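Local coordinates for cellulose binding protein (Clavibacter michiganensis, PDB 4JJO) that binds plant cell-wall polysaccharides as the expansin part of a longer protein that probably hydrolyses beta-1,4-glucosidic linkages in cellulose, at residues V37-Y42 with Q68-E73; G44-G49 with L148-Y153; G107-I112 with A195-P200; A130-D135 with T172-R177. All blocks are in the same frame, centred on the assembly; numbering follows the deposited sequence.

Contact 1: residues V37-Y42 with Q68-E73; sequences VSSPEY and QCHGCE
Parallel strand pairing, ending in a helix start and a disulfide-closed turn, joins 37-42 to 68-73 in the N-terminal domain, with Val-37 paired to Gln-68 in strands 34-38 and 59-69. Cys-69 N donates to Val-37 O at 2.7 Å. Beyond that bond a water bridges the chains, accepting from Ser-39 N at 2.9 Å and lying 2.7 Å from Cys-72 O, with Cys-69 O also in its reach. Gln-68 carries the side-chain contact. Its CG is anti to the backbone N (chi1 171°) and the chain stays extended, which lays it across Tyr-42 at about a right angle. Gln-68 CB stands 3.8 Å from the Tyr-42 ring centroid, a CH-pi contact over one face. NE2 of Gln-68 is 3.3 Å from Tyr-42 CD2, the amide turned 25° from the ring plane. OE1 of Gln-68 points to Ser-39 OG at a doubtfully short 2.4 Å. Tyr-42 OH bonds Asp-152 O, which anchors the far end of the ring. Ser-38, the N-cap of helix 39-42, packs its CB against Cys-72 O (3.2 Å), while its OG donates to Glu-41 OE2 (2.7 Å) on the anti lone pair. Gly-75 N shares that oxygen. Across from Ser-38, the disulfide Cys-69 to Cys-72 closes a type I turn. The paired parallel strands belong to the double-psi beta-barrel of the expansin N-terminal domain.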
loop_
_atom_site.group_PDB
_atom_site.type_symbol
_atom_site.label_atom_id
_atom_site.label_comp_id
_atom_site.label_asym_id
_atom_site.label_seq_id
_atom_site.Cartn_x
_atom_site.Cartn_y
_atom_site.Cartn_z
ATOM N N VAL A 37 -7.899 -4.181 -6.959
ATOM C CA VAL A 37 -8.819 -3.159 -7.442
ATOM C C VAL A 37 -8.603 -2.867 -8.921
ATOM O O VAL A 37 -7.539 -3.145 -9.470
ATOM C CB VAL A 37 -8.675 -1.850 -6.642
ATOM C CG1 VAL A 37 -9.074 -2.069 -5.188
ATOM C CG2 VAL A 37 -7.253 -1.309 -6.736
ATOM N N SER A 38 -9.621 -2.298 -9.557
ATOM C CA SER A 38 -9.558 -1.999 -10.981
ATOM C C SER A 38 -8.408 -1.039 -11.270
ATOM O O SER A 38 -7.934 -0.332 -10.378
ATOM C CB SER A 38 -10.881 -1.404 -11.467
ATOM O OG SER A 38 -11.154 -0.175 -10.820
ATOM N N SER A 39 -7.964 -1.017 -12.521
ATOM C CA SER A 39 -6.806 -0.222 -12.900
ATOM C C SER A 39 -6.985 1.261 -12.580
ATOM O O SER A 39 -6.054 1.894 -12.093
ATOM C CB SER A 39 -6.480 -0.421 -14.380
ATOM O OG SER A 39 -6.017 -1.740 -14.616
ATOM N N PRO A 40 -8.178 1.820 -12.850
ATOM C CA PRO A 40 -8.406 3.226 -12.492
ATOM C C PRO A 40 -8.338 3.483 -10.985
ATOM O O PRO A 40 -7.847 4.525 -10.555
ATOM C CB PRO A 40 -9.820 3.500 -13.018
ATOM C CG PRO A 40 -10.030 2.493 -14.088
ATOM C CD PRO A 40 -9.301 1.266 -13.628
ATOM N N GLU A 41 -8.834 2.538 -10.195
ATOM C CA GLU A 41 -8.813 2.675 -8.743
ATOM C C GLU A 41 -7.428 2.370 -8.178
ATOM O O GLU A 41 -7.054 2.891 -7.127
ATOM C CB GLU A 41 -9.871 1.768 -8.109
ATOM C CG GLU A 41 -11.301 2.174 -8.450
ATOM C CD GLU A 41 -12.338 1.218 -7.900
ATOM O OE1 GLU A 41 -12.805 1.440 -6.763
ATOM O OE2 GLU A 41 -12.697 0.254 -8.607
ATOM N N TYR A 42 -6.675 1.525 -8.879
ATOM C CA TYR A 42 -5.294 1.223 -8.520
ATOM C C TYR A 42 -4.451 2.484 -8.660
ATOM O O TYR A 42 -3.538 2.732 -7.869
ATOM C CB TYR A 42 -4.757 0.116 -9.429
ATOM C CG TYR A 42 -3.384 -0.403 -9.057
ATOM C CD1 TYR A 42 -3.181 -1.102 -7.880
ATOM C CD2 TYR A 42 -2.296 -0.211 -9.898
ATOM C CE1 TYR A 42 -1.934 -1.589 -7.545
ATOM C CE2 TYR A 42 -1.049 -0.694 -9.570
ATOM C CZ TYR A 42 -0.871 -1.377 -8.390
ATOM O OH TYR A 42 0.372 -1.865 -8.056
ATOM N N GLN A 68 -3.718 -5.245 -8.305
ATOM C CA GLN A 68 -4.495 -4.674 -9.397
ATOM C C GLN A 68 -5.282 -5.754 -10.131
ATOM O O GLN A 68 -4.730 -6.781 -10.526
ATOM C CB GLN A 68 -3.578 -3.951 -10.390
ATOM C CG GLN A 68 -4.281 -3.507 -11.671
ATOM C CD GLN A 68 -3.444 -2.569 -12.531
ATOM O OE1 GLN A 68 -3.968 -1.919 -13.434
ATOM N NE2 GLN A 68 -2.145 -2.499 -12.261
ATOM N N CYS A 69 -6.576 -5.510 -10.310
ATOM C CA CYS A 69 -7.429 -6.388 -11.101
ATOM C C CYS A 69 -7.639 -5.767 -12.473
ATOM O O CYS A 69 -8.515 -4.921 -12.650
ATOM C CB CYS A 69 -8.779 -6.591 -10.413
ATOM S SG CYS A 69 -9.927 -7.660 -11.325
ATOM N N HIS A 70 -6.833 -6.191 -13.441
ATOM C CA HIS A 70 -6.855 -5.594 -14.771
ATOM C C HIS A 70 -8.203 -5.757 -15.470
ATOM O O HIS A 70 -8.607 -4.895 -16.249
ATOM C CB HIS A 70 -5.749 -6.199 -15.642
ATOM C CG HIS A 70 -4.364 -5.899 -15.157
ATOM N ND1 HIS A 70 -3.672 -6.736 -14.309
ATOM C CD2 HIS A 70 -3.541 -4.852 -15.405
ATOM C CE1 HIS A 70 -2.484 -6.218 -14.054
ATOM N NE2 HIS A 70 -2.380 -5.074 -14.709
ATOM N N GLY A 71 -8.898 -6.856 -15.190
ATOM C CA GLY A 71 -10.145 -7.156 -15.869
ATOM C C GLY A 71 -11.371 -6.589 -15.186
ATOM O O GLY A 71 -12.477 -6.707 -15.711
ATOM N N CYS A 72 -11.179 -5.966 -14.026
ATOM C CA CYS A 72 -12.290 -5.436 -13.243
ATOM C C CYS A 72 -12.720 -4.045 -13.700
ATOM O O CYS A 72 -11.886 -3.166 -13.931
ATOM C CB CYS A 72 -11.911 -5.371 -11.761
ATOM S SG CYS A 72 -11.793 -6.962 -10.896
ATOM N N GLU A 73 -14.028 -3.851 -13.833
ATOM C CA GLU A 73 -14.578 -2.520 -14.020
ATOM C C GLU A 73 -14.478 -1.783 -12.694
ATOM O O GLU A 73 -14.279 -2.396 -11.645
ATOM C CB GLU A 73 -16.046 -2.585 -14.451
ATOM C CG GLU A 73 -16.304 -3.312 -15.759
ATOM C CD GLU A 73 -15.712 -2.594 -16.958
ATOM O OE1 GLU A 73 -15.242 -1.450 -16.797
ATOM O OE2 GLU A 73 -15.722 -3.175 -18.064
HETATM O O HOH W 1 -9.276 -2.685 -14.466
#

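Contact 2: residues G44-G49 with L148-Y153; sequences GAAACG and LTRTDY
Arg-150 lies against Ala-46 in a contact made by packing and water, with no direct hydrogen bond between 44-49 and 148-153. In the packing, Ala-46 CB sits under one face of the Arg-150 guanidinium, 3.5 Å from NH1 and offset toward the rim. Arg-150 leaves the strand with CG anti to its own N (chi1 -173°), then bends at chi3 (-56°), and its CD passes 3.3 Å from Gly-44 O. Ala-45 presses its methyl against the backbone of Thr-151 and Asp-152, CB standing 3.4 Å from Thr-151 O. Polar links run through three waters. One donates to both Gly-44 O (2.7 Å) and Arg-150 O. A second lies at the guanidinium edge, in its plane, accepting from Arg-150 NH1 (2.9 Å) and donating to Ala-45 O. The third ties Ala-46 O to the same NH1, there only weakly. Arg-150 NH2 bonds Ile-134 O of the neighbouring strand, which helps to orient the guanidinium. Thr-151 OG1 accepts from Tyr-153 N in an ST turn and also bonds Tyr-155 O. An arginine laid on an alanine and water-bridged to backbone carbonyls makes a partly hydrated interface between the two expansin domains, double-psi barrel and C-terminal beta domain.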
loop_
_atom_site.group_PDB
_atom_site.type_symbol
_atom_site.label_atom_id
_atom_site.label_comp_id
_atom_site.label_asym_id
_atom_site.label_seq_id
_atom_site.Cartn_x
_atom_site.Cartn_y
_atom_site.Cartn_z
ATOM N N GLY A 44 -2.088 3.769 -10.649
ATOM C CA GLY A 44 -0.642 3.720 -10.776
ATOM C C GLY A 44 0.030 3.372 -9.464
ATOM O O GLY A 44 1.135 3.845 -9.183
ATOM N N ALA A 45 -0.649 2.550 -8.668
ATOM C CA ALA A 45 -0.144 2.064 -7.384
ATOM C C ALA A 45 -0.338 3.069 -6.246
ATOM O O ALA A 45 0.069 2.812 -5.113
ATOM C CB ALA A 45 1.320 1.659 -7.497
ATOM N N ALA A 46 -0.968 4.203 -6.532
ATOM C CA ALA A 46 -1.206 5.206 -5.494
ATOM C C ALA A 46 -2.193 4.693 -4.440
ATOM O O ALA A 46 -2.213 5.172 -3.309
ATOM C CB ALA A 46 -1.709 6.498 -6.113
ATOM N N ALA A 47 -3.006 3.713 -4.818
ATOM C CA ALA A 47 -3.969 3.127 -3.891
ATOM C C ALA A 47 -3.316 2.097 -2.971
ATOM O O ALA A 47 -3.904 1.693 -1.970
ATOM C CB ALA A 47 -5.114 2.490 -4.658
ATOM N N CYS A 48 -2.106 1.668 -3.310
ATOM C CA CYS A 48 -1.422 0.655 -2.515
ATOM C C CYS A 48 -1.310 1.080 -1.057
ATOM O O CYS A 48 -0.979 2.228 -0.757
ATOM C CB CYS A 48 -0.034 0.376 -3.083
ATOM S SG CYS A 48 -0.086 -0.446 -4.677
ATOM N N GLY A 49 -1.610 0.149 -0.158
ATOM C CA GLY A 49 -1.478 0.380 1.268
ATOM C C GLY A 49 -2.723 0.958 1.914
ATOM O O GLY A 49 -2.843 0.954 3.140
ATOM N N LEU A 148 11.404 11.456 -5.422
ATOM C CA LEU A 148 11.383 10.117 -5.994
ATOM C C LEU A 148 10.207 9.946 -6.947
ATOM O O LEU A 148 9.225 10.691 -6.891
ATOM C CB LEU A 148 11.325 9.054 -4.892
ATOM C CG LEU A 148 12.428 9.112 -3.831
ATOM C CD1 LEU A 148 12.371 7.882 -2.934
ATOM C CD2 LEU A 148 13.790 9.241 -4.481
ATOM N N THR A 149 10.324 8.956 -7.823
ATOM C CA THR A 149 9.314 8.671 -8.829
ATOM C C THR A 149 8.463 7.486 -8.391
ATOM O O THR A 149 8.993 6.437 -8.037
ATOM C CB THR A 149 9.985 8.350 -10.177
ATOM O OG1 THR A 149 10.703 9.501 -10.633
ATOM C CG2 THR A 149 8.958 7.952 -11.222
ATOM N N ARG A 150 7.144 7.658 -8.409
ATOM C CA ARG A 150 6.234 6.586 -8.026
ATOM C C ARG A 150 6.175 5.529 -9.117
ATOM O O ARG A 150 5.776 5.819 -10.244
ATOM C CB ARG A 150 4.828 7.133 -7.777
ATOM C CG ARG A 150 3.865 6.097 -7.204
ATOM C CD ARG A 150 2.407 6.416 -7.511
ATOM N NE ARG A 150 1.989 7.742 -7.056
ATOM C CZ ARG A 150 1.590 8.030 -5.820
ATOM N NH1 ARG A 150 1.563 7.094 -4.880
ATOM N NH2 ARG A 150 1.219 9.269 -5.520
ATOM N N THR A 151 6.566 4.302 -8.784
ATOM C CA THR A 151 6.435 3.191 -9.721
ATOM C C THR A 151 5.018 2.637 -9.651
ATOM O O THR A 151 4.271 2.926 -8.715
ATOM C CB THR A 151 7.414 2.037 -9.412
ATOM O OG1 THR A 151 6.989 1.341 -8.233
ATOM C CG2 THR A 151 8.836 2.552 -9.225
ATOM N N ASP A 152 4.652 1.832 -10.640
ATOM C CA ASP A 152 3.337 1.211 -10.656
ATOM C C ASP A 152 3.339 -0.119 -9.904
ATOM O O ASP A 152 2.370 -0.871 -9.973
ATOM C CB ASP A 152 2.863 1.006 -12.098
ATOM C CG ASP A 152 3.685 -0.025 -12.845
ATOM O OD1 ASP A 152 4.712 -0.490 -12.307
ATOM O OD2 ASP A 152 3.301 -0.366 -13.982
ATOM N N TYR A 153 4.422 -0.410 -9.185
ATOM C CA TYR A 153 4.504 -1.657 -8.424
ATOM C C TYR A 153 4.777 -1.457 -6.926
ATOM O O TYR A 153 5.209 -2.382 -6.237
ATOM C CB TYR A 153 5.537 -2.609 -9.040
ATOM C CG TYR A 153 6.951 -2.084 -9.086
ATOM C CD1 TYR A 153 7.783 -2.168 -7.977
ATOM C CD2 TYR A 153 7.464 -1.528 -10.249
ATOM C CE1 TYR A 153 9.084 -1.697 -8.020
ATOM C CE2 TYR A 153 8.762 -1.057 -10.303
ATOM C CZ TYR A 153 9.565 -1.141 -9.185
ATOM O OH TYR A 153 10.859 -0.677 -9.227
HETATM O O HOH W 2 2.839 5.067 -10.917
HETATM O O HOH W 3 2.366 4.345 -4.673
HETATM O O HOH W 4 0.149 6.022 -2.257
#

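Contact 3: residues G107-I112 with A195-P200; sequences GPTVAI and ASRFYP
Thr-109 lays its CG2 methyl over one face of the Arg-197 guanidinium, 3.2 Å above the plane and displaced toward the rim, the two side chains crossing at about a right angle. The methyl is 3.6 Å from both NE and NH2 of Arg-197. Arg-197 is extended from CG to NE, long enough to bring its head past the threonine to Gly-107. There NH1 donates to Gly-107 O at 2.7 Å, nearly straight (169° at the hydrogen), with the oxygen only 2° out of the guanidinium plane. A water closes a small ring: it accepts from Arg-197 NH2 (2.8 Å) and donates to Gly-107 O, so this carbonyl has two donors. Backbone is joined by one bond, Val-110 N to Ser-196 O at 2.9 Å. The same oxygen touches Val-110 CG2 and Thr-109 CB, and is therefore walled by both side chains. Thr-109 places OG1 between its N and its carbonyl carbon (chi1 61°), from where it bonds Thr-194 O and leaves the methyl turned to the arginine. On the inner side, Val-110 CG2 meets Phe-198 CE2 at 3.8 Å, approaching obliquely to the ring. Phe-198 also rests on Val-171 and Val-179, closing over the ends of strands 167-173 and 178-184. The C-terminal tail after strand 191-193 thus folds back over the chain entering strand 111-114, packing against the outer part of the beta-sandwich of the expansin C-terminal domain, next to its outermost strand 191-193.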
loop_
_atom_site.group_PDB
_atom_site.type_symbol
_atom_site.label_atom_id
_atom_site.label_comp_id
_atom_site.label_asym_id
_atom_site.label_seq_id
_atom_site.Cartn_x
_atom_site.Cartn_y
_atom_site.Cartn_z
ATOM N N GLY A 107 -3.467 1.416 12.469
ATOM C CA GLY A 107 -2.411 0.536 12.014
ATOM C C GLY A 107 -1.101 0.851 12.704
ATOM O O GLY A 107 -1.049 1.708 13.590
ATOM N N PRO A 108 -0.028 0.151 12.309
ATOM C CA PRO A 108 1.291 0.367 12.912
ATOM C C PRO A 108 1.939 1.673 12.470
ATOM O O PRO A 108 1.383 2.417 11.664
ATOM C CB PRO A 108 2.116 -0.834 12.426
ATOM C CG PRO A 108 1.388 -1.392 11.271
ATOM C CD PRO A 108 -0.037 -0.955 11.337
ATOM N N THR A 109 3.115 1.943 13.018
ATOM C CA THR A 109 3.879 3.129 12.658
ATOM C C THR A 109 4.427 2.981 11.248
ATOM O O THR A 109 4.454 1.883 10.690
ATOM C CB THR A 109 5.052 3.350 13.622
ATOM O OG1 THR A 109 5.945 2.231 13.556
ATOM C CG2 THR A 109 4.546 3.522 15.050
ATOM N N VAL A 110 4.863 4.096 10.677
ATOM C CA VAL A 110 5.431 4.105 9.339
ATOM C C VAL A 110 6.713 3.282 9.297
ATOM O O VAL A 110 7.507 3.302 10.236
ATOM C CB VAL A 110 5.736 5.547 8.889
ATOM C CG1 VAL A 110 6.504 5.554 7.574
ATOM C CG2 VAL A 110 4.446 6.343 8.765
ATOM N N ALA A 111 6.894 2.541 8.210
ATOM C CA ALA A 111 8.135 1.813 7.982
ATOM C C ALA A 111 8.607 2.041 6.556
ATOM O O ALA A 111 7.821 2.401 5.681
ATOM C CB ALA A 111 7.947 0.328 8.251
ATOM N N ILE A 112 9.898 1.832 6.336
ATOM C CA ILE A 112 10.490 1.976 5.016
ATOM C C ILE A 112 11.247 0.707 4.672
ATOM O O ILE A 112 12.042 0.221 5.479
ATOM C CB ILE A 112 11.484 3.151 4.971
ATOM C CG1 ILE A 112 10.780 4.474 5.278
ATOM C CG2 ILE A 112 12.186 3.216 3.620
ATOM C CD1 ILE A 112 9.638 4.800 4.357
ATOM N N ALA A 195 9.285 5.494 14.421
ATOM C CA ALA A 195 8.377 5.911 15.477
ATOM C C ALA A 195 7.288 6.831 14.932
ATOM O O ALA A 195 6.369 7.210 15.656
ATOM C CB ALA A 195 9.152 6.619 16.566
ATOM N N SER A 196 7.392 7.178 13.654
ATOM C CA SER A 196 6.544 8.214 13.073
ATOM C C SER A 196 5.159 7.726 12.659
ATOM O O SER A 196 4.978 6.585 12.232
ATOM C CB SER A 196 7.246 8.855 11.874
ATOM O OG SER A 196 8.375 9.595 12.301
ATOM N N ARG A 197 4.189 8.623 12.799
ATOM C CA ARG A 197 2.810 8.387 12.395
ATOM C C ARG A 197 2.268 9.649 11.740
ATOM O O ARG A 197 2.667 10.755 12.096
ATOM C CB ARG A 197 1.942 8.056 13.610
ATOM C CG ARG A 197 2.132 6.661 14.176
ATOM C CD ARG A 197 1.235 6.447 15.386
ATOM N NE ARG A 197 1.483 5.165 16.039
ATOM C CZ ARG A 197 0.940 4.011 15.665
ATOM N NH1 ARG A 197 0.110 3.961 14.632
ATOM N NH2 ARG A 197 1.228 2.898 16.327
ATOM N N PHE A 198 1.359 9.483 10.785
ATOM C CA PHE A 198 0.688 10.618 10.164
ATOM C C PHE A 198 -0.479 11.084 11.024
ATOM O O PHE A 198 -0.937 12.217 10.895
ATOM C CB PHE A 198 0.189 10.249 8.765
ATOM C CG PHE A 198 1.278 10.168 7.739
ATOM C CD1 PHE A 198 1.734 11.312 7.106
ATOM C CD2 PHE A 198 1.845 8.953 7.406
ATOM C CE1 PHE A 198 2.737 11.244 6.162
ATOM C CE2 PHE A 198 2.850 8.880 6.460
ATOM C CZ PHE A 198 3.294 10.027 5.838
ATOM N N TYR A 199 -0.954 10.202 11.900
ATOM C CA TYR A 199 -2.082 10.499 12.778
ATOM C C TYR A 199 -2.026 9.585 14.002
ATOM O O TYR A 199 -1.429 8.512 13.949
ATOM C CB TYR A 199 -3.401 10.312 12.025
ATOM C CG TYR A 199 -3.466 9.030 11.234
ATOM C CD1 TYR A 199 -3.987 7.873 11.795
ATOM C CD2 TYR A 199 -3.007 8.975 9.927
ATOM C CE1 TYR A 199 -4.048 6.699 11.078
ATOM C CE2 TYR A 199 -3.059 7.803 9.199
ATOM C CZ TYR A 199 -3.582 6.669 9.779
ATOM O OH TYR A 199 -3.640 5.500 9.060
ATOM N N PRO A 200 -2.647 10.009 15.115
ATOM C CA PRO A 200 -2.514 9.274 16.379
ATOM C C PRO A 200 -3.281 7.960 16.470
ATOM O O PRO A 200 -4.224 7.714 15.719
ATOM C CB PRO A 200 -3.079 10.252 17.415
ATOM C CG PRO A 200 -3.980 11.143 16.657
ATOM C CD PRO A 200 -3.396 11.266 15.282
HETATM O O HOH W 5 -0.587 0.726 16.575
HETATM O O HOH W 6 -1.065 3.200 9.562
#

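Contact 4: residues A130-D135 with T172-R177; sequences AGNRID and TDQYGR
An antiparallel strand end and an Asx turn meet here: Ile-134 and Asp-173 form a non-hydrogen-bonded pair where strand 134-141 starts and strand 167-173 finishes, 4.2 Å apart CA to CA. Bonds flank the pair on either side, Asp-135 N to Thr-172 O and Gln-174 N to Arg-133 O, both 2.9 Å. Gln-174 adds a third. Its CG occupies the position between N and the carbonyl carbon (chi1 59°), which turns the chain back over Arg-133, and OE1 accepts from Arg-133 N at 2.9 Å with the donor tilted 24° from the amide plane. Arg-133 CB packs alongside, 3.3 Å from that OE1 of Gln-174. Asn-132 comes in at the edge of the Tyr-175 ring, its CG 4.0 Å from CE2 and the amide and ring planes almost perpendicular at 86°. Its ND2 and Arg-177 NH2, both donors, share Asp-104 OD1. A water links Asn-132 ND2 and Ala-130 O to Asp-173 OD2. The carboxylate of Asp-173 organises the turn: OD1 takes Tyr-175 N and Arg-177 N from opposite faces, while Arg-177 holds OD2 side-on, NE at 2.8 Å on the syn lone pair and NH2 from above the plane. With four protein donors and a water around this buried carboxylate, its rotation is fixed, and the nearby guanidinium would be expected to favour its negative charge.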
loop_
_atom_site.group_PDB
_atom_site.type_symbol
_atom_site.label_atom_id
_atom_site.label_comp_id
_atom_site.label_asym_id
_atom_site.label_seq_id
_atom_site.Cartn_x
_atom_site.Cartn_y
_atom_site.Cartn_z
ATOM N N ALA A 130 1.420 4.105 5.841
ATOM C CA ALA A 130 1.017 5.504 5.760
ATOM C C ALA A 130 -0.486 5.625 6.017
ATOM O O ALA A 130 -0.959 6.646 6.513
ATOM C CB ALA A 130 1.373 6.086 4.404
ATOM N N GLY A 131 -1.229 4.579 5.665
ATOM C CA GLY A 131 -2.658 4.522 5.921
ATOM C C GLY A 131 -3.491 5.104 4.791
ATOM O O GLY A 131 -4.508 4.530 4.398
ATOM N N ASN A 132 -3.062 6.249 4.271
ATOM C CA ASN A 132 -3.744 6.894 3.159
ATOM C C ASN A 132 -2.827 6.928 1.939
ATOM O O ASN A 132 -1.737 6.350 1.961
ATOM C CB ASN A 132 -4.163 8.315 3.544
ATOM C CG ASN A 132 -4.944 8.362 4.845
ATOM O OD1 ASN A 132 -6.128 8.032 4.886
ATOM N ND2 ASN A 132 -4.279 8.783 5.914
ATOM N N ARG A 133 -3.262 7.595 0.875
ATOM C CA ARG A 133 -2.421 7.741 -0.308
ATOM C C ARG A 133 -1.240 8.654 -0.011
ATOM O O ARG A 133 -1.361 9.629 0.731
ATOM C CB ARG A 133 -3.211 8.292 -1.497
ATOM C CG ARG A 133 -4.302 7.367 -2.010
ATOM C CD ARG A 133 -4.714 7.725 -3.434
ATOM N NE ARG A 133 -5.723 6.808 -3.956
ATOM C CZ ARG A 133 -6.086 6.732 -5.232
ATOM N NH1 ARG A 133 -5.523 7.516 -6.143
ATOM N NH2 ARG A 133 -7.017 5.862 -5.604
ATOM N N ILE A 134 -0.098 8.322 -0.600
ATOM C CA ILE A 134 1.110 9.120 -0.462
ATOM C C ILE A 134 1.246 10.007 -1.693
ATOM O O ILE A 134 1.143 9.528 -2.821
ATOM C CB ILE A 134 2.350 8.217 -0.322
ATOM C CG1 ILE A 134 2.318 7.493 1.025
ATOM C CG2 ILE A 134 3.630 9.026 -0.458
ATOM C CD1 ILE A 134 3.373 6.417 1.172
ATOM N N ASP A 135 1.466 11.300 -1.473
ATOM C CA ASP A 135 1.544 12.256 -2.569
ATOM C C ASP A 135 2.960 12.336 -3.129
ATOM O O ASP A 135 3.158 12.401 -4.341
ATOM C CB ASP A 135 1.091 13.644 -2.113
ATOM C CG ASP A 135 1.142 14.668 -3.233
ATOM O OD1 ASP A 135 0.160 14.766 -3.998
ATOM O OD2 ASP A 135 2.166 15.375 -3.348
ATOM N N THR A 172 5.114 12.803 2.351
ATOM C CA THR A 172 3.962 13.688 2.468
ATOM C C THR A 172 2.735 12.961 1.931
ATOM O O THR A 172 2.768 12.427 0.825
ATOM C CB THR A 172 4.173 14.979 1.657
ATOM O OG1 THR A 172 5.442 15.557 1.987
ATOM C CG2 THR A 172 3.067 15.989 1.940
ATOM N N ASP A 173 1.654 12.936 2.705
ATOM C CA ASP A 173 0.464 12.201 2.287
ATOM C C ASP A 173 -0.507 13.096 1.523
ATOM O O ASP A 173 -0.277 14.293 1.373
ATOM C CB ASP A 173 -0.225 11.527 3.482
ATOM C CG ASP A 173 -0.865 12.518 4.446
ATOM O OD1 ASP A 173 -1.054 13.699 4.086
ATOM O OD2 ASP A 173 -1.198 12.094 5.574
ATOM N N GLN A 174 -1.590 12.499 1.039
ATOM C CA GLN A 174 -2.554 13.199 0.193
ATOM C C GLN A 174 -3.214 14.390 0.887
ATOM O O GLN A 174 -3.824 15.237 0.233
ATOM C CB GLN A 174 -3.636 12.225 -0.278
ATOM C CG GLN A 174 -4.409 11.557 0.849
ATOM C CD GLN A 174 -5.495 10.627 0.342
ATOM O OE1 GLN A 174 -5.457 9.419 0.580
ATOM N NE2 GLN A 174 -6.475 11.188 -0.355
ATOM N N TYR A 175 -3.102 14.450 2.209
ATOM C CA TYR A 175 -3.715 15.529 2.974
ATOM C C TYR A 175 -2.686 16.571 3.407
ATOM O O TYR A 175 -2.981 17.444 4.221
ATOM C CB TYR A 175 -4.462 14.953 4.178
ATOM C CG TYR A 175 -5.576 14.018 3.768
ATOM C CD1 TYR A 175 -6.703 14.503 3.125
ATOM C CD2 TYR A 175 -5.497 12.654 4.005
ATOM C CE1 TYR A 175 -7.723 13.663 2.739
ATOM C CE2 TYR A 175 -6.514 11.803 3.620
ATOM C CZ TYR A 175 -7.623 12.314 2.987
ATOM O OH TYR A 175 -8.639 11.472 2.600
ATOM N N GLY A 176 -1.480 16.467 2.855
ATOM C CA GLY A 176 -0.449 17.471 3.054
ATOM C C GLY A 176 0.368 17.272 4.316
ATOM O O GLY A 176 1.237 18.083 4.635
ATOM N N ARG A 177 0.097 16.189 5.035
ATOM C CA ARG A 177 0.814 15.894 6.266
ATOM C C ARG A 177 2.135 15.214 5.948
ATOM O O ARG A 177 2.194 14.331 5.099
ATOM C CB ARG A 177 -0.038 15.003 7.165
ATOM C CG ARG A 177 -1.403 15.596 7.479
ATOM C CD ARG A 177 -2.251 14.665 8.326
ATOM N NE ARG A 177 -2.598 13.446 7.605
ATOM C CZ ARG A 177 -3.562 12.607 7.968
ATOM N NH1 ARG A 177 -4.292 12.845 9.052
ATOM N NH2 ARG A 177 -3.801 11.524 7.240
HETATM O O HOH W 7 -1.439 9.238 5.737
#

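How the contacts relate
Contact 1 lies in the N-terminal domain, contacts 3 and 4 in the C-terminal one, and contact 2 joins the two. Contact 3 is the most superficial; the others are partly buried. Direct bonds dominate contact 4, where a buried carboxylate is paired with an arginine, whereas contact 2 relies on waters and alanine packing. Contact 1 depends on strand pairing and a ring face; contact 3 joins loops through an arginine-to-carbonyl bond, one backbone bond and a Val-Phe touch. Contacts 2, 3 and 4 all reach the antiparallel C-terminal sheet, 2 and 4 on neighbouring strands. Contact 2 bonds to contact 1 on one hand and contact 4 on the other, and Glu-41 O packs near Arg-133 NH2 between contacts 1 and 4.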